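Local coordinates for hypothetical protein PG_1108 (Porphyromonas gingivalis, PDB 2H5N) that is of unknown function but binds a magnesium ion and belongs to the TerB family, named for tellurite resistance proteins, at residues T19-M24 against A74-M79. Numbering follows the deposited sequence.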
ATOM      1  N   THR A  19      10.377 -16.493   1.905  1.00 19.70           N
ATOM      2  CA  THR A  19       9.291 -15.701   1.348  1.00 19.34           C
ATOM      3  C   THR A  19       8.422 -15.146   2.496  1.00 19.38           C
ATOM      4  O   THR A  19       7.988 -13.989   2.464  1.00 19.57           O
ATOM      5  CB  THR A  19       8.451 -16.596   0.384  1.00 20.04           C
ATOM      6  OG1 THR A  19       9.320 -17.134  -0.643  1.00 23.00           O
ATOM      7  CG2 THR A  19       7.368 -15.804  -0.271  1.00 20.06           C
ATOM      8  N   ALA A  20       8.156 -15.986   3.492  1.00 18.75           N
ATOM      9  CA  ALA A  20       7.374 -15.586   4.673  1.00 18.78           C
ATOM     10  C   ALA A  20       8.012 -14.464   5.481  1.00 19.31           C
ATOM     11  O   ALA A  20       7.317 -13.526   5.924  1.00 18.47           O
ATOM     12  CB  ALA A  20       7.096 -16.813   5.573  1.00 18.59           C
ATOM     13  N   ILE A  21       9.326 -14.585   5.711  1.00 19.33           N
ATOM     14  CA  ILE A  21      10.096 -13.561   6.407  1.00 19.63           C
ATOM     15  C   ILE A  21       9.976 -12.200   5.720  1.00 18.83           C
ATOM     16  O   ILE A  21       9.607 -11.190   6.348  1.00 19.76           O
ATOM     17  CB  ILE A  21      11.595 -13.983   6.536  1.00 20.55           C
ATOM     18  CG1 ILE A  21      11.696 -15.191   7.510  1.00 20.21           C
ATOM     19  CG2 ILE A  21      12.499 -12.769   6.974  1.00 17.73           C
ATOM     20  CD1 ILE A  21      13.037 -15.891   7.506  1.00 20.62           C
ATOM     21  N   ILE A  22      10.235 -12.187   4.427  1.00 18.51           N
ATOM     22  CA  ILE A  22      10.157 -10.953   3.660  1.00 19.45           C
ATOM     23  C   ILE A  22       8.717 -10.365   3.562  1.00 18.44           C
ATOM     24  O   ILE A  22       8.557  -9.151   3.618  1.00 18.94           O
ATOM     25  CB  ILE A  22      10.965 -11.034   2.298  1.00 19.97           C
ATOM     26  CG1 ILE A  22      11.296  -9.629   1.822  1.00 22.31           C
ATOM     27  CG2 ILE A  22      10.215 -11.753   1.184  1.00 21.12           C
ATOM     28  CD1 ILE A  22      12.307  -8.890   2.714  1.00 21.85           C
ATOM     29  N   LYS A  23       7.693 -11.222   3.512  1.00 17.27           N
ATOM     30  CA  LYS A  23       6.273 -10.809   3.568  1.00 17.48           C
ATOM     31  C   LYS A  23       5.913 -10.155   4.936  1.00 17.00           C
ATOM     32  O   LYS A  23       5.158  -9.170   5.007  1.00 17.51           O
ATOM     33  CB  LYS A  23       5.382 -12.043   3.285  1.00 17.79           C
ATOM     34  CG  LYS A  23       3.849 -11.850   3.205  1.00 16.21           C
ATOM     35  CD  LYS A  23       3.470 -10.900   2.052  1.00 17.97           C
ATOM     36  CE  LYS A  23       2.023 -11.044   1.557  1.00 19.01           C
ATOM     37  NZ  LYS A  23       1.877 -10.839   0.043  1.00 20.22           N
ATOM     38  N   MET A  24       6.482 -10.676   6.011  1.00 16.54           N
ATOM     39  CA  MET A  24       6.277 -10.062   7.330  1.00 17.38           C
ATOM     40  C   MET A  24       6.907  -8.670   7.406  1.00 16.71           C
ATOM     41  O   MET A  24       6.302  -7.737   7.922  1.00 16.97           O
ATOM     42  CB  MET A  24       6.738 -10.996   8.468  1.00 16.95           C
ATOM     43  CG  MET A  24       5.865 -12.306   8.587  1.00 17.82           C
ATOM     44  SD  MET A  24       4.129 -11.990   9.051  1.00 12.34           S
ATOM     45  CE  MET A  24       3.379 -11.817   7.410  1.00 16.00           C
ATOM     46  N   ALA A  74       1.624 -18.421   9.665  1.00 17.42           N
ATOM     47  CA  ALA A  74       1.649 -19.900   9.912  1.00 17.83           C
ATOM     48  C   ALA A  74       3.061 -20.503   9.747  1.00 19.03           C
ATOM     49  O   ALA A  74       3.517 -21.328  10.565  1.00 18.41           O
ATOM     50  CB  ALA A  74       0.689 -20.584   8.969  1.00 16.86           C
ATOM     51  N   LEU A  75       3.748 -20.090   8.673  1.00 19.33           N
ATOM     52  CA  LEU A  75       5.103 -20.594   8.373  1.00 19.76           C
ATOM     53  C   LEU A  75       6.164 -20.159   9.390  1.00 19.69           C
ATOM     54  O   LEU A  75       7.036 -20.939   9.739  1.00 20.66           O
ATOM     55  CB  LEU A  75       5.547 -20.150   6.974  1.00 19.62           C
ATOM     56  CG  LEU A  75       4.871 -20.886   5.838  1.00 19.46           C
ATOM     57  CD1 LEU A  75       5.090 -20.128   4.519  1.00 22.41           C
ATOM     58  CD2 LEU A  75       5.433 -22.323   5.785  1.00 19.19           C
ATOM     59  N   ILE A  76       6.061 -18.931   9.890  1.00 19.78           N
ATOM     60  CA  ILE A  76       6.991 -18.406  10.914  1.00 19.69           C
ATOM     61  C   ILE A  76       6.628 -18.996  12.288  1.00 19.53           C
ATOM     62  O   ILE A  76       7.500 -19.424  13.081  1.00 19.37           O
ATOM     63  CB  ILE A  76       6.900 -16.853  11.020  1.00 18.74           C
ATOM     64  CG1 ILE A  76       7.305 -16.141   9.721  1.00 20.20           C
ATOM     65  CG2 ILE A  76       7.739 -16.341  12.165  1.00 19.09           C
ATOM     66  CD1 ILE A  76       8.629 -16.596   9.128  1.00 21.94           C
ATOM     67  N   ALA A  77       5.330 -18.999  12.578  1.00 20.18           N
ATOM     68  CA  ALA A  77       4.852 -19.420  13.894  1.00 20.83           C
ATOM     69  C   ALA A  77       5.305 -20.818  14.269  1.00 21.35           C
ATOM     70  O   ALA A  77       5.406 -21.148  15.475  1.00 21.59           O
ATOM     71  CB  ALA A  77       3.316 -19.314  13.988  1.00 19.88           C
ATOM     72  N   ARG A  78       5.559 -21.651  13.263  1.00 21.54           N
ATOM     73  CA  ARG A  78       5.918 -23.044  13.533  1.00 22.54           C
ATOM     74  C   ARG A  78       7.430 -23.295  13.592  1.00 22.77           C
ATOM     75  O   ARG A  78       7.872 -24.444  13.672  1.00 23.25           O
ATOM     76  CB  ARG A  78       5.259 -23.982  12.529  1.00 22.37           C
ATOM     77  CG  ARG A  78       5.882 -23.990  11.123  1.00 23.80           C
ATOM     78  CD  ARG A  78       4.932 -24.743  10.186  1.00 26.43           C
ATOM     79  NE  ARG A  78       5.517 -25.136   8.895  1.00 32.97           N
ATOM     80  CZ  ARG A  78       4.820 -25.696   7.893  1.00 34.02           C
ATOM     81  NH1 ARG A  78       3.524 -25.937   8.037  1.00 35.33           N
ATOM     82  NH2 ARG A  78       5.403 -26.020   6.745  1.00 33.24           N
ATOM     83  N   MET A  79       8.223 -22.233  13.545  1.00 22.91           N
ATOM     84  CA  MET A  79       9.686 -22.397  13.605  1.00 22.60           C
ATOM     85  C   MET A  79      10.146 -22.644  15.058  1.00 23.44           C
ATOM     86  O   MET A  79       9.483 -22.228  16.007  1.00 23.32           O
ATOM     87  CB  MET A  79      10.429 -21.173  13.035  1.00 22.01           C
ATOM     88  CG  MET A  79      10.267 -20.946  11.544  1.00 22.39           C
ATOM     89  SD  MET A  79      11.118 -19.483  10.838  1.00 20.85           S
ATOM     90  CE  MET A  79      11.087 -18.339  12.106  1.00 20.22           C
TER
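Ala20 and Ile76 form the centre of a wholly apolar contact between two helices: the methyl CB of Ala20 lies 3.9 Å from CD1 of Ile76. The same methyl meets the neighbouring residue as well, since Ala20 CB is 3.9 Å from Leu75 CB and 4.0 Å from Leu75 CD1, so one small side chain is held against two branched ones. The nearest pair of CA atoms across the contact is Ala20 and Leu75, 6.6 Å apart, a spacing consistent with the small alanine at this point.

The second apolar pair is Ile21 with Ile76. Their side chains cross at about a right angle, and the contact runs from CD1 of Ile76 to CG1 of Ile21 at 3.7 Å. With CG1 anti to its carbonyl carbon (chi1 -62°) and chi2 at -50°, Ile76 brings CD1 against both Ala20 and Ile21. Met24, one helical turn after Ala20, adds a looser contact, its CG 4.3 Å from CG1 of Ile76.

No hydrogen bond joins the two segments. Backbone bonds run within each segment, among them Met24 N to Ala20 O at 3.0 Å and Met79 N to Ile76 O at 2.9 Å. Val87 and Tyr90 of helix 81-94 also pack on Ile21, while Leu115 of the second subunit packs on Met24.

The arrangement is a buried helix-helix interface, joining helix 15-30 to helix 69-77 in the all-helical TerB-like fold.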